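Long-range contacts in uncharacterized protein (Borrelia turicatae, PDB 5VJ4), which is of unknown molecular function but is a putative surface protein, possibly lipid-binding, from a gene differentially regulated in the tick-mammal transmission cycle of relapsing fever spirochetes: residues Ile252-Val256 / Ile326-Phe330; Leu159-Lys163 / Tyr217-Arg222. One frame throughout, in Å; residues are numbered along the deposited sequence.

Both contacts join helices of one largely helical chain that has no strands. Interaction 2 pairs helix 145-171 with the short helix 218-222, about 13 Å from the centre of the chain. Interaction 1 pairs the end of helix 243-256 with helix 308-334, about 19 Å from that centre. The two follow one another along the sequence: interaction 2 is complete before interaction 1 begins. Their centres lie 28 Å apart and their nearest atoms about 9 Å, so they do not touch. Helix 263-301 links them, since side chains of both contacts pack on it. Both are structural packing between helices.

Interaction 1: residues Ile252-Val256 / Ile326-Phe330; sequences IGKIV and IRGTF
Val256 is the bump at the middle of this contact. Its CG2 fills the hollow between Ile326 and Phe330, residues one turn apart on helix 308-334. CG2 of Val256 meets CG2 of Ile326 at 3.6 Å. The same methyl lies 3.8 Å from CD2 of the Phe330 ring, which it approaches obliquely. A chi1 of -180° sends Val256 CG1 to the CB-CG end of Phe330, 3.9 Å from CB, and leaves CG2 beside the backbone N, facing Ile326. The valine crosses both partners at about a right angle.

Ile326 makes the answering bump. Its CG2 points at Val256 and, more loosely, at Ile252 CG2, 4.3 Å away. Its CD1 reaches instead toward Ile255 CG2. The helix segments cross at -81°, with their axes 9.7 Å apart. Tyr285 of helix 263-301 packs on Ile252 and Ile255, and Phe266 meets the Phe330 ring.

Arg327 lies at the border. Its NE donates a hydrogen bond to Ile255 O at 3.1 Å. The N-H...O angle is 147°, somewhat bent. The oxygen sits near the guanidinium plane, and NE lies almost straight beyond it. Apolar packing is thus bordered by a single polar bond. That bond gives a partner to a carbonyl in the last turn of helix 243-256, and the positive charge there would probably suit the helix dipole.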
ATOM      1  N   ILE A 252     -18.401  -5.724   0.011  1.00 55.79           N
ATOM      2  CA  ILE A 252     -17.129  -6.387  -0.254  1.00 63.73           C
ATOM      3  C   ILE A 252     -16.886  -7.495   0.779  1.00 64.05           C
ATOM      4  O   ILE A 252     -16.462  -8.613   0.427  1.00 55.10           O
ATOM      5  CB  ILE A 252     -15.965  -5.373  -0.308  1.00 67.76           C
ATOM      6  CG1 ILE A 252     -16.105  -4.475  -1.544  1.00 65.72           C
ATOM      7  CG2 ILE A 252     -14.615  -6.089  -0.293  1.00 43.14           C
ATOM      8  CD1 ILE A 252     -14.936  -3.541  -1.781  1.00 57.55           C
ATOM      9  N   GLY A 253     -17.166  -7.176   2.044  1.00 58.49           N
ATOM     10  CA  GLY A 253     -17.095  -8.164   3.122  1.00 67.52           C
ATOM     11  C   GLY A 253     -17.893  -9.428   2.786  1.00 76.38           C
ATOM     12  O   GLY A 253     -17.323 -10.530   2.768  1.00 57.30           O
ATOM     13  N   LYS A 254     -19.191  -9.270   2.471  1.00 50.06           N
ATOM     14  CA  LYS A 254     -20.026 -10.429   2.075  1.00 57.14           C
ATOM     15  C   LYS A 254     -19.374 -11.277   0.975  1.00 59.99           C
ATOM     16  O   LYS A 254     -19.397 -12.492   1.037  1.00 74.25           O
ATOM     17  CB  LYS A 254     -21.467 -10.059   1.671  1.00 57.34           C
ATOM     18  CG  LYS A 254     -22.150  -9.043   2.561  1.00 65.85           C
ATOM     19  CD  LYS A 254     -23.646  -9.296   2.570  1.00 74.10           C
ATOM     20  CE  LYS A 254     -24.282  -8.592   3.760  1.00 90.59           C
ATOM     21  NZ  LYS A 254     -23.870  -9.198   5.062  1.00113.08           N
ATOM     22  N   ILE A 255     -18.758 -10.643  -0.012  1.00 75.66           N
ATOM     23  CA  ILE A 255     -17.980 -11.408  -0.989  1.00 63.98           C
ATOM     24  C   ILE A 255     -16.853 -12.211  -0.326  1.00 59.84           C
ATOM     25  O   ILE A 255     -16.591 -13.344  -0.724  1.00 75.73           O
ATOM     26  CB  ILE A 255     -17.441 -10.508  -2.120  1.00 66.78           C
ATOM     27  CG1 ILE A 255     -18.605  -9.907  -2.917  1.00 57.70           C
ATOM     28  CG2 ILE A 255     -16.500 -11.274  -3.049  1.00 57.42           C
ATOM     29  CD1 ILE A 255     -18.231  -8.717  -3.786  1.00 74.34           C
ATOM     30  N   VAL A 256     -16.229 -11.652   0.704  1.00 63.19           N
ATOM     31  CA  VAL A 256     -15.012 -12.239   1.274  1.00 77.47           C
ATOM     32  C   VAL A 256     -15.233 -13.215   2.446  1.00 73.50           C
ATOM     33  O   VAL A 256     -14.615 -14.279   2.504  1.00 57.95           O
ATOM     34  CB  VAL A 256     -14.040 -11.122   1.703  1.00 73.74           C
ATOM     35  CG1 VAL A 256     -12.775 -11.698   2.289  1.00 63.69           C
ATOM     36  CG2 VAL A 256     -13.701 -10.262   0.517  1.00 65.90           C
ATOM     37  N   ILE A 326     -10.853 -11.166  -5.307  1.00 48.72           N
ATOM     38  CA  ILE A 326     -11.050 -10.447  -4.050  1.00 55.93           C
ATOM     39  C   ILE A 326     -10.740 -11.377  -2.869  1.00 69.92           C
ATOM     40  O   ILE A 326      -9.849 -11.093  -2.059  1.00 75.78           O
ATOM     41  CB  ILE A 326     -12.456  -9.831  -3.932  1.00 54.05           C
ATOM     42  CG1 ILE A 326     -12.764  -8.922  -5.116  1.00 56.38           C
ATOM     43  CG2 ILE A 326     -12.578  -9.022  -2.653  1.00 48.01           C
ATOM     44  CD1 ILE A 326     -14.180  -8.360  -5.102  1.00 64.00           C
ATOM     45  N   ARG A 327     -11.448 -12.506  -2.812  1.00 85.27           N
ATOM     46  CA  ARG A 327     -11.220 -13.520  -1.785  1.00 68.39           C
ATOM     47  C   ARG A 327      -9.728 -13.866  -1.668  1.00 71.46           C
ATOM     48  O   ARG A 327      -9.156 -13.792  -0.566  1.00 64.04           O
ATOM     49  CB  ARG A 327     -12.045 -14.770  -2.068  1.00 55.82           C
ATOM     50  CG  ARG A 327     -13.514 -14.569  -1.848  1.00 87.96           C
ATOM     51  CD  ARG A 327     -14.300 -15.863  -1.943  1.00 98.40           C
ATOM     52  NE  ARG A 327     -15.614 -15.604  -2.545  1.00 91.92           N
ATOM     53  CZ  ARG A 327     -16.001 -16.034  -3.745  1.00104.51           C
ATOM     54  NH1 ARG A 327     -15.200 -16.788  -4.500  1.00 95.66           N
ATOM     55  NH2 ARG A 327     -17.215 -15.724  -4.183  1.00 98.51           N
ATOM     56  N   GLY A 328      -9.113 -14.208  -2.807  1.00 56.47           N
ATOM     57  CA  GLY A 328      -7.684 -14.572  -2.862  1.00 57.74           C
ATOM     58  C   GLY A 328      -6.742 -13.507  -2.294  1.00 79.41           C
ATOM     59  O   GLY A 328      -5.748 -13.824  -1.636  1.00 69.02           O
ATOM     60  N   THR A 329      -7.044 -12.236  -2.543  1.00 65.39           N
ATOM     61  CA  THR A 329      -6.119 -11.213  -2.134  1.00 70.00           C
ATOM     62  C   THR A 329      -6.225 -11.022  -0.617  1.00 67.85           C
ATOM     63  O   THR A 329      -5.219 -10.808   0.060  1.00 74.37           O
ATOM     64  CB  THR A 329      -6.253  -9.910  -2.971  1.00 61.67           C
ATOM     65  OG1 THR A 329      -5.066  -9.121  -2.829  1.00 69.83           O
ATOM     66  CG2 THR A 329      -7.441  -9.065  -2.550  1.00 70.51           C
ATOM     67  N   PHE A 330      -7.424 -11.142  -0.077  1.00 50.26           N
ATOM     68  CA  PHE A 330      -7.564 -11.017   1.372  1.00 64.70           C
ATOM     69  C   PHE A 330      -6.957 -12.203   2.123  1.00 71.30           C
ATOM     70  O   PHE A 330      -6.250 -12.016   3.109  1.00 74.66           O
ATOM     71  CB  PHE A 330      -9.014 -10.840   1.761  1.00 42.93           C
ATOM     72  CG  PHE A 330      -9.463  -9.445   1.677  1.00 56.11           C
ATOM     73  CD1 PHE A 330      -9.193  -8.582   2.699  1.00 55.15           C
ATOM     74  CD2 PHE A 330     -10.118  -8.967   0.546  1.00 74.77           C
ATOM     75  CE1 PHE A 330      -9.557  -7.249   2.629  1.00 48.27           C
ATOM     76  CE2 PHE A 330     -10.511  -7.650   0.471  1.00 48.99           C
ATOM     77  CZ  PHE A 330     -10.225  -6.786   1.530  1.00 63.48           C
TER

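Interaction 2: residues Leu159-Lys163 / Tyr217-Arg222; sequences LLKTK and YAPRFR
The Phe221 ring has Lys163 on one face and Leu159 at its edge. Lys163 CG stands over the face, 4.0 Å from the ring centroid and 19° off the normal, in a CH-pi contact. It is displaced toward the rim, nearest CE1 and CZ. Leu159 CD1 comes in near the ring plane, 4.0 Å from CD2. Tyr189 of helix 176-201 also meets this ring edge-to-face. The Tyr217 ring has Arg220 NH1 over the centre of one face; that guanidinium forms salt bridges with Asp283 and Asp245. The Arg222 guanidinium has Ala218 O over one face, offset toward the rim, and Thr162 OG1 approaching obliquely.

Lys163 has CG anti to its backbone N (chi1 -173°), which brings the methylene onto the phenyl face. The rest of the chain is extended and carries NZ away to a salt bridge with Asp190. The lysine therefore offers its aliphatic part to the ring and its charge to another helix.

Leu159 uses CD1 for the whole contact. This methyl also packs against the backbone at Tyr217-Ala218, 3.7 Å from Ala218 N, and touches both CB atoms. Thr162 points at the partner segment and rests CG2 against both Ala218 O and Phe221 CB, 3.6 Å from the latter. NH1 of Arg222 is 3.2 Å from Thr162 OG1, but the angle is too poor for a hydrogen bond.

The two helix segments run nearly parallel, with an angle of 11° and axes 9.0 Å apart. Leu159, Thr162 and Lys163 lie on one face of helix 145-171 at i, i+3 and i+4, and meet Ala218 and Phe221. The arrangement is consistent with near-parallel, side-by-side helix packing in an all-helical fold.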
ATOM      1  N   LEU A 159     -16.342  19.347  -5.910  1.00 59.89           N
ATOM      2  CA  LEU A 159     -15.392  18.737  -5.000  1.00 60.97           C
ATOM      3  C   LEU A 159     -14.535  19.754  -4.236  1.00 59.88           C
ATOM      4  O   LEU A 159     -14.301  19.598  -3.034  1.00 61.21           O
ATOM      5  CB  LEU A 159     -14.490  17.750  -5.731  1.00 54.89           C
ATOM      6  CG  LEU A 159     -13.550  16.980  -4.809  1.00 52.46           C
ATOM      7  CD1 LEU A 159     -14.350  16.298  -3.690  1.00 60.53           C
ATOM      8  CD2 LEU A 159     -12.778  15.969  -5.620  1.00 47.34           C
ATOM      9  N   LEU A 160     -14.074  20.792  -4.923  1.00 58.41           N
ATOM     10  CA  LEU A 160     -13.196  21.739  -4.270  1.00 49.23           C
ATOM     11  C   LEU A 160     -13.949  22.581  -3.262  1.00 63.77           C
ATOM     12  O   LEU A 160     -13.380  22.922  -2.208  1.00 58.11           O
ATOM     13  CB  LEU A 160     -12.476  22.578  -5.293  1.00 61.87           C
ATOM     14  CG  LEU A 160     -11.526  21.758  -6.151  1.00 62.85           C
ATOM     15  CD1 LEU A 160     -11.012  22.557  -7.336  1.00 72.17           C
ATOM     16  CD2 LEU A 160     -10.368  21.316  -5.283  1.00 65.03           C
ATOM     17  N   LYS A 161     -15.230  22.878  -3.556  1.00 64.21           N
ATOM     18  CA  LYS A 161     -16.086  23.629  -2.610  1.00 67.73           C
ATOM     19  C   LYS A 161     -16.166  22.830  -1.314  1.00 62.23           C
ATOM     20  O   LYS A 161     -15.914  23.378  -0.213  1.00 70.90           O
ATOM     21  CB  LYS A 161     -17.473  23.974  -3.203  1.00 47.98           C
ATOM     22  N   THR A 162     -16.440  21.525  -1.457  1.00 54.79           N
ATOM     23  CA  THR A 162     -16.489  20.618  -0.309  1.00 57.23           C
ATOM     24  C   THR A 162     -15.170  20.623   0.452  1.00 56.37           C
ATOM     25  O   THR A 162     -15.157  20.822   1.669  1.00 62.57           O
ATOM     26  CB  THR A 162     -16.874  19.193  -0.724  1.00 61.13           C
ATOM     27  OG1 THR A 162     -18.277  19.130  -0.964  1.00 77.86           O
ATOM     28  CG2 THR A 162     -16.548  18.203   0.360  1.00 64.86           C
ATOM     29  N   LYS A 163     -14.070  20.427  -0.271  1.00 47.50           N
ATOM     30  CA  LYS A 163     -12.740  20.443   0.340  1.00 54.74           C
ATOM     31  C   LYS A 163     -12.467  21.740   1.118  1.00 70.38           C
ATOM     32  O   LYS A 163     -11.739  21.742   2.134  1.00 68.57           O
ATOM     33  CB  LYS A 163     -11.662  20.175  -0.708  1.00 61.66           C
ATOM     34  CG  LYS A 163     -10.265  19.999  -0.135  1.00 73.51           C
ATOM     35  CD  LYS A 163      -9.184  19.979  -1.209  1.00 56.92           C
ATOM     36  CE  LYS A 163      -7.821  20.018  -0.542  1.00 65.36           C
ATOM     37  NZ  LYS A 163      -6.731  20.310  -1.497  1.00 90.18           N
ATOM     38  N   TYR A 217     -15.301  11.410  -3.401  1.00 47.93           N
ATOM     39  CA  TYR A 217     -14.438  11.978  -2.365  1.00 49.39           C
ATOM     40  C   TYR A 217     -15.134  13.065  -1.558  1.00 48.78           C
ATOM     41  O   TYR A 217     -14.690  13.398  -0.467  1.00 58.29           O
ATOM     42  CB  TYR A 217     -13.062  12.415  -2.948  1.00 49.12           C
ATOM     43  CG  TYR A 217     -12.137  11.218  -3.163  1.00 49.27           C
ATOM     44  CD1 TYR A 217     -12.154  10.514  -4.362  1.00 45.26           C
ATOM     45  CD2 TYR A 217     -11.286  10.755  -2.144  1.00 47.72           C
ATOM     46  CE1 TYR A 217     -11.346   9.390  -4.554  1.00 46.20           C
ATOM     47  CE2 TYR A 217     -10.482   9.619  -2.322  1.00 47.73           C
ATOM     48  CZ  TYR A 217     -10.516   8.938  -3.530  1.00 54.19           C
ATOM     49  OH  TYR A 217      -9.722   7.820  -3.735  1.00 55.62           O
ATOM     50  N   ALA A 218     -16.230  13.611  -2.087  1.00 52.45           N
ATOM     51  CA  ALA A 218     -16.963  14.669  -1.396  1.00 49.85           C
ATOM     52  C   ALA A 218     -17.430  14.235   0.011  1.00 68.89           C
ATOM     53  O   ALA A 218     -17.056  14.899   0.997  1.00 63.84           O
ATOM     54  CB  ALA A 218     -18.097  15.168  -2.243  1.00 48.49           C
ATOM     55  N   PRO A 219     -18.173  13.091   0.125  1.00 50.73           N
ATOM     56  CA  PRO A 219     -18.475  12.553   1.434  1.00 47.97           C
ATOM     57  C   PRO A 219     -17.252  12.437   2.338  1.00 64.05           C
ATOM     58  O   PRO A 219     -17.353  12.715   3.547  1.00 65.67           O
ATOM     59  CB  PRO A 219     -18.939  11.144   1.114  1.00 46.92           C
ATOM     60  CG  PRO A 219     -19.577  11.258  -0.205  1.00 47.67           C
ATOM     61  CD  PRO A 219     -18.677  12.186  -0.925  1.00 47.64           C
ATOM     62  N   ARG A 220     -16.120  12.031   1.750  1.00 48.67           N
ATOM     63  CA  ARG A 220     -14.948  11.707   2.522  1.00 54.88           C
ATOM     64  C   ARG A 220     -14.361  12.954   3.173  1.00 51.86           C
ATOM     65  O   ARG A 220     -13.864  12.884   4.304  1.00 77.87           O
ATOM     66  CB  ARG A 220     -13.934  10.908   1.699  1.00 59.23           C
ATOM     67  CG  ARG A 220     -14.533   9.647   1.080  1.00 58.78           C
ATOM     68  CD  ARG A 220     -13.566   8.933   0.130  1.00 49.57           C
ATOM     69  NE  ARG A 220     -14.057   7.623  -0.260  1.00 40.92           N
ATOM     70  CZ  ARG A 220     -13.890   7.068  -1.458  1.00 68.52           C
ATOM     71  NH1 ARG A 220     -13.248   7.709  -2.413  1.00 57.26           N
ATOM     72  NH2 ARG A 220     -14.400   5.863  -1.724  1.00 72.12           N
ATOM     73  N   PHE A 221     -14.475  14.090   2.485  1.00 60.42           N
ATOM     74  CA  PHE A 221     -14.044  15.376   3.040  1.00 56.19           C
ATOM     75  C   PHE A 221     -15.082  15.880   4.029  1.00 60.55           C
ATOM     76  O   PHE A 221     -14.735  16.236   5.157  1.00 71.28           O
ATOM     77  CB  PHE A 221     -13.838  16.403   1.945  1.00 45.32           C
ATOM     78  CG  PHE A 221     -12.528  16.280   1.229  1.00 48.80           C
ATOM     79  CD1 PHE A 221     -11.341  16.525   1.878  1.00 56.44           C
ATOM     80  CD2 PHE A 221     -12.490  15.972  -0.125  1.00 58.81           C
ATOM     81  CE1 PHE A 221     -10.124  16.430   1.205  1.00 58.46           C
ATOM     82  CE2 PHE A 221     -11.282  15.871  -0.807  1.00 60.24           C
ATOM     83  CZ  PHE A 221     -10.095  16.098  -0.138  1.00 47.14           C
ATOM     84  N   ARG A 222     -16.353  15.884   3.613  1.00 46.54           N
ATOM     85  CA  ARG A 222     -17.449  16.299   4.486  1.00 58.59           C
ATOM     86  C   ARG A 222     -17.398  15.666   5.867  1.00 63.02           C
ATOM     87  O   ARG A 222     -17.684  16.332   6.870  1.00 91.22           O
ATOM     88  CB  ARG A 222     -18.790  15.992   3.860  1.00 60.14           C
ATOM     89  CG  ARG A 222     -19.473  17.214   3.314  1.00 69.13           C
ATOM     90  CD  ARG A 222     -20.910  16.853   3.051  1.00 77.29           C
ATOM     91  NE  ARG A 222     -21.062  16.098   1.810  1.00 74.76           N
ATOM     92  CZ  ARG A 222     -21.079  16.634   0.591  1.00 83.80           C
ATOM     93  NH1 ARG A 222     -20.929  17.968   0.411  1.00 60.43           N
ATOM     94  NH2 ARG A 222     -21.257  15.820  -0.451  1.00 75.36           N
TER